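PDB 4FO5: thioredoxin-like protein from Parabacteroides distasonis, which adopts a thioredoxin-like fold and probably belongs to the AhpC/TSA-related redox proteins, although its own activity and substrate are not established. Local coordinates for residues Leu37-Ala42 against Lys107-Arg112; Ala45-Arg50 against Lys113-Phe118; Ser78-Thr83 against Gln94-Leu99. All blocks are in the same frame, centred on the assembly; numbering follows the deposited sequence.

In the fold
The three contacts tie helices and loops to one mixed sheet. Contact 1 is fully buried and apolar: strand 34-40 meets the turn that follows helix 104-108 through leucine and aromatic side chains. Contact 2 is partly buried and more polar: helix 45-58 touches Phe-115 of the loop before strand 117-120 and reaches Asn-117 at the start of that strand through a water. These two are joined through neighbouring strands, the backbone of Leu-37 and Phe-39 pairing with Phe-118 and Lys-116. Contact 3, also partly buried, lies at the sheet edge formed by strand 94-96 and relies on an aromatic and CH-pi interlock. Thr-83 links it to the others by packing on Trp-40 and Arg-48.

Contact 1: Leu37-Ala42 against Lys107-Arg112; sequences LNFWAA and KKYDLR
Strand 37-40 passes the end of helix 104-108 with Phe-39 and Leu-111 as its nearest pair, their CA atoms 8.1 Å apart, and no hydrogen bond crosses between the segments. The helix finishes in a Schellman motif with Asp-110, at positive phi, as its C-prime residue; this turn lets Tyr-109 and Leu-111 both point at the strand. With CG anti to its carbonyl carbon (chi1 -64°), Phe-39 sends its ring into the corner they form, Tyr-109 at its outer end and Leu-111 beside its base. Phe-39 CZ lies 3.6 Å above one face of the Tyr-109 ring, offset toward the rim, and the two planes meet obliquely at 42°. Leu-111 CD1 lies 3.6 Å from Phe-39 CD1. Leu-37 comes from the opposite direction to Tyr-109 and sets CD2 3.5 Å from Tyr-109 CE1. The Tyr-109 hydroxyl is hydrogen-bonded to Pro-14 O. With an alanine at Tyr-109, the outer end of Phe-39 would probably lose its aromatic cover and Pro-14 O its mate. Around the contact, Leu-37 and Phe-39 also pack on Phe-118 of strand 117-120, its ring meeting that of Tyr-109, and on Ile-71 of strand 66-72, while Trp-40, directed away from this contact, packs on helix 45-58.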
loop_
_atom_site.group_PDB
_atom_site.type_symbol
_atom_site.label_atom_id
_atom_site.label_comp_id
_atom_site.label_asym_id
_atom_site.label_seq_id
_atom_site.Cartn_x
_atom_site.Cartn_y
_atom_site.Cartn_z
ATOM N N LEU A 37 -0.530 1.535 2.554
ATOM C CA LEU A 37 0.004 1.626 1.202
ATOM C C LEU A 37 0.968 0.479 1.000
ATOM O O LEU A 37 1.943 0.403 1.724
ATOM C CB LEU A 37 0.700 2.979 0.983
ATOM C CG LEU A 37 1.389 3.164 -0.352
ATOM C CD1 LEU A 37 0.363 3.183 -1.491
ATOM C CD2 LEU A 37 2.144 4.461 -0.360
ATOM N N ASN A 38 0.685 -0.430 0.062
ATOM C CA ASN A 38 1.554 -1.563 -0.159
ATOM C C ASN A 38 1.959 -1.712 -1.633
ATOM O O ASN A 38 1.126 -1.593 -2.515
ATOM C CB ASN A 38 0.887 -2.835 0.344
ATOM C CG ASN A 38 1.787 -4.016 0.256
ATOM O OD1 ASN A 38 2.834 -4.060 0.889
ATOM N ND2 ASN A 38 1.390 -5.010 -0.524
ATOM N N PHE A 39 3.250 -1.927 -1.886
ATOM C CA PHE A 39 3.793 -2.139 -3.227
ATOM C C PHE A 39 4.186 -3.569 -3.361
ATOM O O PHE A 39 4.824 -4.127 -2.465
ATOM C CB PHE A 39 5.000 -1.219 -3.496
ATOM C CG PHE A 39 4.620 0.242 -3.498
ATOM C CD1 PHE A 39 4.079 0.831 -4.632
ATOM C CD2 PHE A 39 4.720 1.006 -2.340
ATOM C CE1 PHE A 39 3.721 2.186 -4.636
ATOM C CE2 PHE A 39 4.378 2.358 -2.346
ATOM C CZ PHE A 39 3.872 2.936 -3.489
ATOM N N TRP A 40 3.821 -4.173 -4.488
ATOM C CA TRP A 40 4.127 -5.562 -4.787
ATOM C C TRP A 40 4.126 -5.772 -6.301
ATOM O O TRP A 40 3.748 -4.878 -7.051
ATOM C CB TRP A 40 3.091 -6.504 -4.108
ATOM C CG TRP A 40 1.723 -6.397 -4.712
ATOM C CD1 TRP A 40 0.846 -5.367 -4.567
ATOM C CD2 TRP A 40 1.118 -7.313 -5.637
ATOM N NE1 TRP A 40 -0.284 -5.597 -5.311
ATOM C CE2 TRP A 40 -0.139 -6.779 -5.992
ATOM C CE3 TRP A 40 1.520 -8.533 -6.204
ATOM C CZ2 TRP A 40 -1.005 -7.423 -6.891
ATOM C CZ3 TRP A 40 0.663 -9.165 -7.102
ATOM C CH2 TRP A 40 -0.586 -8.619 -7.423
ATOM N N ALA A 41 4.530 -6.963 -6.737
ATOM C CA ALA A 41 4.500 -7.391 -8.136
ATOM C C ALA A 41 4.478 -8.905 -8.170
ATOM O O ALA A 41 5.094 -9.534 -7.308
ATOM C CB ALA A 41 5.702 -6.857 -8.901
ATOM N N ALA A 42 3.761 -9.494 -9.147
ATOM C CA ALA A 42 3.685 -10.948 -9.320
ATOM C C ALA A 42 5.090 -11.562 -9.498
ATOM O O ALA A 42 5.315 -12.677 -9.032
ATOM C CB ALA A 42 2.803 -11.291 -10.513
ATOM N N LYS A 107 10.142 5.428 -8.497
ATOM C CA LYS A 107 11.276 6.250 -8.099
ATOM C C LYS A 107 10.967 7.039 -6.812
ATOM O O LYS A 107 11.826 7.096 -5.928
ATOM C CB LYS A 107 11.691 7.193 -9.241
ATOM N N LYS A 108 9.748 7.620 -6.691
ATOM C CA LYS A 108 9.312 8.409 -5.522
ATOM C C LYS A 108 9.307 7.586 -4.227
ATOM O O LYS A 108 9.638 8.119 -3.171
ATOM C CB LYS A 108 7.905 8.999 -5.746
ATOM C CG LYS A 108 7.823 10.505 -5.610
ATOM C CD LYS A 108 6.490 11.024 -6.141
ATOM N N TYR A 109 8.946 6.297 -4.299
ATOM C CA TYR A 109 8.900 5.469 -3.097
ATOM C C TYR A 109 10.172 4.642 -2.891
ATOM O O TYR A 109 10.198 3.795 -1.993
ATOM C CB TYR A 109 7.651 4.575 -3.101
ATOM C CG TYR A 109 6.474 5.333 -2.543
ATOM C CD1 TYR A 109 6.214 5.341 -1.177
ATOM C CD2 TYR A 109 5.686 6.141 -3.364
ATOM C CE1 TYR A 109 5.189 6.113 -0.642
ATOM C CE2 TYR A 109 4.649 6.912 -2.839
ATOM C CZ TYR A 109 4.390 6.872 -1.481
ATOM O OH TYR A 109 3.364 7.597 -0.952
ATOM N N ASP A 110 11.239 4.933 -3.682
ATOM C CA ASP A 110 12.554 4.282 -3.631
ATOM C C ASP A 110 12.389 2.749 -3.691
ATOM O O ASP A 110 13.013 2.005 -2.915
ATOM C CB ASP A 110 13.300 4.733 -2.357
ATOM C CG ASP A 110 14.805 4.559 -2.357
ATOM O OD1 ASP A 110 15.378 4.264 -3.442
ATOM O OD2 ASP A 110 15.419 4.742 -1.282
ATOM N N LEU A 111 11.535 2.281 -4.632
ATOM C CA LEU A 111 11.206 0.854 -4.765
ATOM C C LEU A 111 12.337 0.030 -5.353
ATOM O O LEU A 111 12.221 -1.201 -5.378
ATOM C CB LEU A 111 9.906 0.620 -5.558
ATOM C CG LEU A 111 8.612 1.207 -4.983
ATOM C CD1 LEU A 111 7.441 0.824 -5.859
ATOM C CD2 LEU A 111 8.357 0.743 -3.534
ATOM N N ARG A 112 13.458 0.680 -5.757
ATOM C CA ARG A 112 14.656 -0.016 -6.246
ATOM C C ARG A 112 15.333 -0.743 -5.064
ATOM O O ARG A 112 16.072 -1.710 -5.259
ATOM C CB ARG A 112 15.636 0.967 -6.934
ATOM C CG ARG A 112 16.287 1.985 -5.996
ATOM C CD ARG A 112 17.511 2.634 -6.615
ATOM N NE ARG A 112 18.577 2.844 -5.631
ATOM C CZ ARG A 112 18.668 3.899 -4.824
ATOM N NH1 ARG A 112 17.749 4.859 -4.865
ATOM N NH2 ARG A 112 19.674 4.000 -3.965
#

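Contact 2: Ala45-Arg50 against Lys113-Phe118; sequences AESRAR and KGFKNF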
loop_
_atom_site.group_PDB
_atom_site.type_symbol
_atom_site.label_atom_id
_atom_site.label_comp_id
_atom_site.label_asym_id
_atom_site.label_seq_id
_atom_site.Cartn_x
_atom_site.Cartn_y
_atom_site.Cartn_z
ATOM N N ALA A 45 7.836 -12.892 -5.540
ATOM C CA ALA A 45 7.080 -13.907 -4.799
ATOM C C ALA A 45 6.758 -13.464 -3.376
ATOM O O ALA A 45 5.607 -13.578 -2.958
ATOM C CB ALA A 45 7.857 -15.220 -4.779
ATOM N N GLU A 46 7.757 -12.910 -2.666
ATOM C CA GLU A 46 7.637 -12.435 -1.286
ATOM C C GLU A 46 6.623 -11.293 -1.166
ATOM O O GLU A 46 5.793 -11.325 -0.255
ATOM C CB GLU A 46 9.003 -12.001 -0.735
ATOM C CG GLU A 46 10.036 -13.131 -0.644
ATOM C CD GLU A 46 10.786 -13.539 -1.903
ATOM O OE1 GLU A 46 10.527 -12.947 -2.977
ATOM O OE2 GLU A 46 11.618 -14.475 -1.821
ATOM N N SER A 47 6.682 -10.285 -2.068
ATOM C CA SER A 47 5.750 -9.147 -2.040
ATOM C C SER A 47 4.329 -9.650 -2.292
ATOM O O SER A 47 3.384 -9.229 -1.634
ATOM C CB SER A 47 6.150 -8.099 -3.086
ATOM O OG SER A 47 5.882 -8.527 -4.418
ATOM N N ARG A 48 4.190 -10.601 -3.213
ATOM C CA ARG A 48 2.894 -11.183 -3.531
ATOM C C ARG A 48 2.297 -11.886 -2.310
ATOM O O ARG A 48 1.121 -11.692 -2.030
ATOM C CB ARG A 48 3.027 -12.143 -4.710
ATOM C CG ARG A 48 1.680 -12.571 -5.248
ATOM C CD ARG A 48 1.826 -13.563 -6.352
ATOM N NE ARG A 48 0.569 -14.260 -6.595
ATOM C CZ ARG A 48 0.384 -15.154 -7.560
ATOM N NH1 ARG A 48 1.377 -15.466 -8.382
ATOM N NH2 ARG A 48 -0.798 -15.733 -7.717
ATOM N N ALA A 49 3.089 -12.687 -1.571
ATOM C CA ALA A 49 2.560 -13.369 -0.377
ATOM C C ALA A 49 2.229 -12.364 0.736
ATOM O O ALA A 49 1.214 -12.533 1.392
ATOM C CB ALA A 49 3.541 -14.413 0.134
ATOM N N ARG A 50 3.048 -11.312 0.940
ATOM C CA ARG A 50 2.754 -10.277 1.955
ATOM C C ARG A 50 1.469 -9.544 1.635
ATOM O O ARG A 50 0.693 -9.209 2.534
ATOM C CB ARG A 50 3.891 -9.241 2.049
ATOM C CG ARG A 50 5.171 -9.771 2.673
ATOM C CD ARG A 50 6.129 -8.630 3.043
ATOM N NE ARG A 50 6.483 -7.763 1.907
ATOM C CZ ARG A 50 7.453 -8.018 1.032
ATOM N NH1 ARG A 50 8.172 -9.136 1.128
ATOM N NH2 ARG A 50 7.700 -7.171 0.042
ATOM N N LYS A 113 15.054 -0.256 -3.831
ATOM C CA LYS A 113 15.557 -0.798 -2.571
ATOM C C LYS A 113 14.675 -1.978 -2.111
ATOM O O LYS A 113 15.017 -2.664 -1.142
ATOM C CB LYS A 113 15.634 0.302 -1.497
ATOM C CG LYS A 113 16.864 1.192 -1.652
ATOM C CD LYS A 113 17.102 2.033 -0.412
ATOM C CE LYS A 113 18.234 3.012 -0.598
ATOM N NZ LYS A 113 18.220 4.076 0.444
ATOM N N GLY A 114 13.592 -2.226 -2.844
ATOM C CA GLY A 114 12.673 -3.328 -2.591
ATOM C C GLY A 114 11.242 -2.895 -2.344
ATOM O O GLY A 114 10.979 -1.743 -1.979
ATOM N N PHE A 115 10.304 -3.831 -2.547
ATOM C CA PHE A 115 8.885 -3.617 -2.314
ATOM C C PHE A 115 8.657 -3.454 -0.825
ATOM O O PHE A 115 9.232 -4.182 -0.021
ATOM C CB PHE A 115 8.063 -4.755 -2.903
ATOM C CG PHE A 115 8.072 -4.692 -4.406
ATOM C CD1 PHE A 115 7.616 -3.562 -5.073
ATOM C CD2 PHE A 115 8.562 -5.747 -5.155
ATOM C CE1 PHE A 115 7.626 -3.502 -6.468
ATOM C CE2 PHE A 115 8.563 -5.691 -6.548
ATOM C CZ PHE A 115 8.099 -4.568 -7.195
ATOM N N LYS A 116 7.876 -2.452 -0.475
ATOM C CA LYS A 116 7.666 -2.002 0.881
ATOM C C LYS A 116 6.195 -1.638 1.090
ATOM O O LYS A 116 5.447 -1.510 0.119
ATOM C CB LYS A 116 8.570 -0.742 1.025
ATOM C CG LYS A 116 8.881 -0.233 2.426
ATOM C CD LYS A 116 10.121 0.667 2.411
ATOM C CE LYS A 116 10.386 1.357 3.730
ATOM N NZ LYS A 116 11.384 2.456 3.595
ATOM N N ASN A 117 5.785 -1.490 2.353
ATOM C CA ASN A 117 4.470 -1.013 2.733
ATOM C C ASN A 117 4.641 0.138 3.736
ATOM O O ASN A 117 5.698 0.283 4.364
ATOM C CB ASN A 117 3.545 -2.121 3.264
ATOM C CG ASN A 117 3.776 -2.610 4.678
ATOM O OD1 ASN A 117 4.018 -1.848 5.633
ATOM N ND2 ASN A 117 3.566 -3.894 4.864
ATOM N N PHE A 118 3.622 0.970 3.840
ATOM C CA PHE A 118 3.627 2.132 4.714
ATOM C C PHE A 118 2.267 2.310 5.339
ATOM O O PHE A 118 1.254 2.243 4.648
ATOM C CB PHE A 118 3.984 3.418 3.913
ATOM C CG PHE A 118 5.262 3.351 3.113
ATOM C CD1 PHE A 118 5.263 2.851 1.814
ATOM C CD2 PHE A 118 6.470 3.736 3.673
ATOM C CE1 PHE A 118 6.446 2.739 1.094
ATOM C CE2 PHE A 118 7.651 3.663 2.933
ATOM C CZ PHE A 118 7.628 3.186 1.639
HETATM O O HOH W 1 4.562 -5.569 2.310
#
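Two first torsions set OG of Ser-47 beside the Phe-115 ring: OG sits between the backbone N and the carbonyl carbon of Ser-47 (chi1 72°), and the Phe-115 ring leaves beside its own backbone N (chi1 -71°). The backbones themselves bring the two CB atoms to 3.9 Å, and Ser-47 OG lies obliquely off the ring, 3.9 Å from Phe-115 CD2. That hydroxyl is occupied by hydrogen bonds with Asp-44 O and Ala-41 N, which fix its rotation near the start of the helix. Arg-50 bends at chi3 (-57°), which folds its guanidinium back over its own helix, one face 3.4 Å from Ser-47 CA. Phe-115 CB then lies at the edge of the group, in its plane, 3.8 Å from Arg-50 NH2. The approach of NH2 to Phe-115 O is too poorly angled for a hydrogen bond. A water carries the polar link instead, accepting from Arg-50 NE at 2.9 Å and from Asn-117 ND2 at 3.2 Å. Judged by sequence pattern, Ser-47 probably takes the place of the second cysteine of a thioredoxin CXXC motif, and Phe-115 that of the cis-proline facing it. Around them, Phe-115 also packs on Ala-41, Met-73 and Phe-39, while Asn-117, where strand 117-120 begins, bonds through OD1 to Val-131 N just beyond strand 126-129.

Contact 3: Ser78-Thr83 against Gln94-Leu99; sequences SIFTET and QFHEGL
Phe-80 and His-96 join the helix to the second strand of a beta-alpha-beta unit, made of strand 66-72, helix 77-87 and strand 94-96 within the thioredoxin-like fold. The local helix and strand axes run nearly antiparallel, at 167° and 9.4 Å apart. Early in the segment, Ile-79 turns from the strand and packs on Ala-42 and Asp-74. Phe-80 carries the contact. With CG anti to the backbone N (chi1 160°), its ring reaches across to the strand, where His-96 CB sits over the centre of one face, 3.6 Å from the centroid. The exchange is reciprocal but looser in return, Phe-80 CB standing off-centre 4.1 Å from the centroid of the imidazole. The two rings are nearly parallel, at 18°, but so far displaced, with centroids 5.1 Å apart, that there is little true stacking. The far end of the phenyl ring meets strand backbone: Phe-80 CZ has Gln-94 O at the ring edge, near its plane, at 3.5 Å, and Phe-80 CE1 lies obliquely 3.4 Å from Phe-95 O. His-96 NE2 is hydrogen-bonded to Asp-74 O, which ties down the imidazole, and Gln-94 OE1 bonds to Asn-51 ND2. One turn on, Thr-83 faces Trp-40 and Ala-42, and its OG1 gives a 2.6 Å hydrogen bond to Ile-79 O, which Thr-83 N reaches at 3.1 Å from the opposite face of the carbonyl plane.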
loop_
_atom_site.group_PDB
_atom_site.type_symbol
_atom_site.label_atom_id
_atom_site.label_comp_id
_atom_site.label_asym_id
_atom_site.label_seq_id
_atom_site.Cartn_x
_atom_site.Cartn_y
_atom_site.Cartn_z
ATOM N N SER A 78 -2.909 -7.681 -17.659
ATOM C CA SER A 78 -3.422 -9.054 -17.667
ATOM C C SER A 78 -2.764 -9.881 -16.562
ATOM O O SER A 78 -3.442 -10.702 -15.946
ATOM C CB SER A 78 -3.232 -9.709 -19.036
ATOM O OG SER A 78 -1.873 -9.742 -19.436
ATOM N N ILE A 79 -1.465 -9.624 -16.273
ATOM C CA ILE A 79 -0.724 -10.280 -15.192
ATOM C C ILE A 79 -1.316 -9.814 -13.842
ATOM O O ILE A 79 -1.544 -10.648 -12.974
ATOM C CB ILE A 79 0.809 -10.025 -15.298
ATOM C CG1 ILE A 79 1.434 -10.701 -16.548
ATOM C CG2 ILE A 79 1.567 -10.388 -14.002
ATOM C CD1 ILE A 79 1.295 -12.280 -16.685
ATOM N N PHE A 80 -1.614 -8.505 -13.694
ATOM C CA PHE A 80 -2.226 -7.965 -12.472
ATOM C C PHE A 80 -3.617 -8.579 -12.242
ATOM O O PHE A 80 -3.912 -9.024 -11.135
ATOM C CB PHE A 80 -2.313 -6.426 -12.524
ATOM C CG PHE A 80 -3.314 -5.782 -11.583
ATOM C CD1 PHE A 80 -3.022 -5.623 -10.231
ATOM C CD2 PHE A 80 -4.540 -5.322 -12.053
ATOM C CE1 PHE A 80 -3.938 -5.014 -9.366
ATOM C CE2 PHE A 80 -5.458 -4.718 -11.189
ATOM C CZ PHE A 80 -5.155 -4.573 -9.848
ATOM N N THR A 81 -4.449 -8.614 -13.290
ATOM C CA THR A 81 -5.818 -9.122 -13.267
ATOM C C THR A 81 -5.864 -10.602 -12.859
ATOM O O THR A 81 -6.574 -10.935 -11.910
ATOM C CB THR A 81 -6.482 -8.837 -14.627
ATOM O OG1 THR A 81 -6.811 -7.446 -14.636
ATOM C CG2 THR A 81 -7.742 -9.656 -14.869
ATOM N N GLU A 82 -5.096 -11.459 -13.542
ATOM C CA GLU A 82 -5.019 -12.904 -13.290
ATOM C C GLU A 82 -4.536 -13.198 -11.856
ATOM O O GLU A 82 -5.139 -14.030 -11.177
ATOM C CB GLU A 82 -4.071 -13.541 -14.325
ATOM C CG GLU A 82 -4.159 -15.044 -14.468
ATOM C CD GLU A 82 -3.130 -15.624 -15.419
ATOM O OE1 GLU A 82 -1.918 -15.390 -15.200
ATOM O OE2 GLU A 82 -3.535 -16.325 -16.377
ATOM N N THR A 83 -3.478 -12.480 -11.393
ATOM C CA THR A 83 -2.872 -12.642 -10.064
ATOM C C THR A 83 -3.875 -12.302 -8.947
ATOM O O THR A 83 -4.044 -13.092 -8.023
ATOM C CB THR A 83 -1.577 -11.799 -9.941
ATOM O OG1 THR A 83 -0.677 -12.159 -10.993
ATOM C CG2 THR A 83 -0.873 -12.010 -8.631
ATOM N N GLN A 94 -7.057 -3.215 -4.752
ATOM C CA GLN A 94 -5.961 -3.595 -5.636
ATOM C C GLN A 94 -5.906 -2.666 -6.833
ATOM O O GLN A 94 -6.884 -2.512 -7.561
ATOM C CB GLN A 94 -6.105 -5.061 -6.059
ATOM C CG GLN A 94 -6.187 -6.052 -4.868
ATOM C CD GLN A 94 -4.944 -6.063 -4.019
ATOM O OE1 GLN A 94 -3.834 -6.204 -4.520
ATOM N NE2 GLN A 94 -5.106 -5.960 -2.703
ATOM N N PHE A 95 -4.753 -2.000 -6.993
ATOM C CA PHE A 95 -4.520 -1.004 -8.042
ATOM C C PHE A 95 -3.306 -1.385 -8.833
ATOM O O PHE A 95 -2.442 -2.114 -8.348
ATOM C CB PHE A 95 -4.355 0.400 -7.434
ATOM C CG PHE A 95 -5.530 0.806 -6.587
ATOM C CD1 PHE A 95 -5.609 0.426 -5.250
ATOM C CD2 PHE A 95 -6.560 1.584 -7.120
ATOM C CE1 PHE A 95 -6.718 0.786 -4.467
ATOM C CE2 PHE A 95 -7.649 1.964 -6.332
ATOM C CZ PHE A 95 -7.730 1.543 -5.017
ATOM N N HIS A 96 -3.256 -0.906 -10.052
ATOM C CA HIS A 96 -2.216 -1.245 -10.993
ATOM C C HIS A 96 -1.562 -0.024 -11.606
ATOM O O HIS A 96 -2.236 0.793 -12.222
ATOM C CB HIS A 96 -2.820 -2.118 -12.105
ATOM C CG HIS A 96 -1.829 -2.518 -13.145
ATOM N ND1 HIS A 96 -2.027 -2.218 -14.478
ATOM C CD2 HIS A 96 -0.634 -3.140 -13.007
ATOM C CE1 HIS A 96 -0.966 -2.686 -15.109
ATOM N NE2 HIS A 96 -0.097 -3.236 -14.263
ATOM N N GLU A 97 -0.239 0.071 -11.448
ATOM C CA GLU A 97 0.585 1.089 -12.092
ATOM C C GLU A 97 1.223 0.379 -13.301
ATOM O O GLU A 97 2.108 -0.475 -13.134
ATOM C CB GLU A 97 1.614 1.716 -11.121
ATOM C CG GLU A 97 2.603 2.679 -11.770
ATOM C CD GLU A 97 2.046 3.980 -12.311
ATOM O OE1 GLU A 97 1.325 3.943 -13.335
ATOM O OE2 GLU A 97 2.386 5.048 -11.753
ATOM N N GLY A 98 0.677 0.675 -14.484
ATOM C CA GLY A 98 1.068 0.074 -15.755
ATOM C C GLY A 98 2.476 0.343 -16.244
ATOM O O GLY A 98 2.984 -0.420 -17.072
ATOM N N LEU A 99 3.112 1.423 -15.752
ATOM C CA LEU A 99 4.468 1.800 -16.161
ATOM C C LEU A 99 5.571 1.015 -15.402
ATOM O O LEU A 99 6.704 0.963 -15.879
ATOM C CB LEU A 99 4.676 3.314 -16.004
ATOM C CG LEU A 99 3.851 4.197 -16.939
ATOM C CD1 LEU A 99 3.653 5.584 -16.353
ATOM C CD2 LEU A 99 4.486 4.288 -18.324
#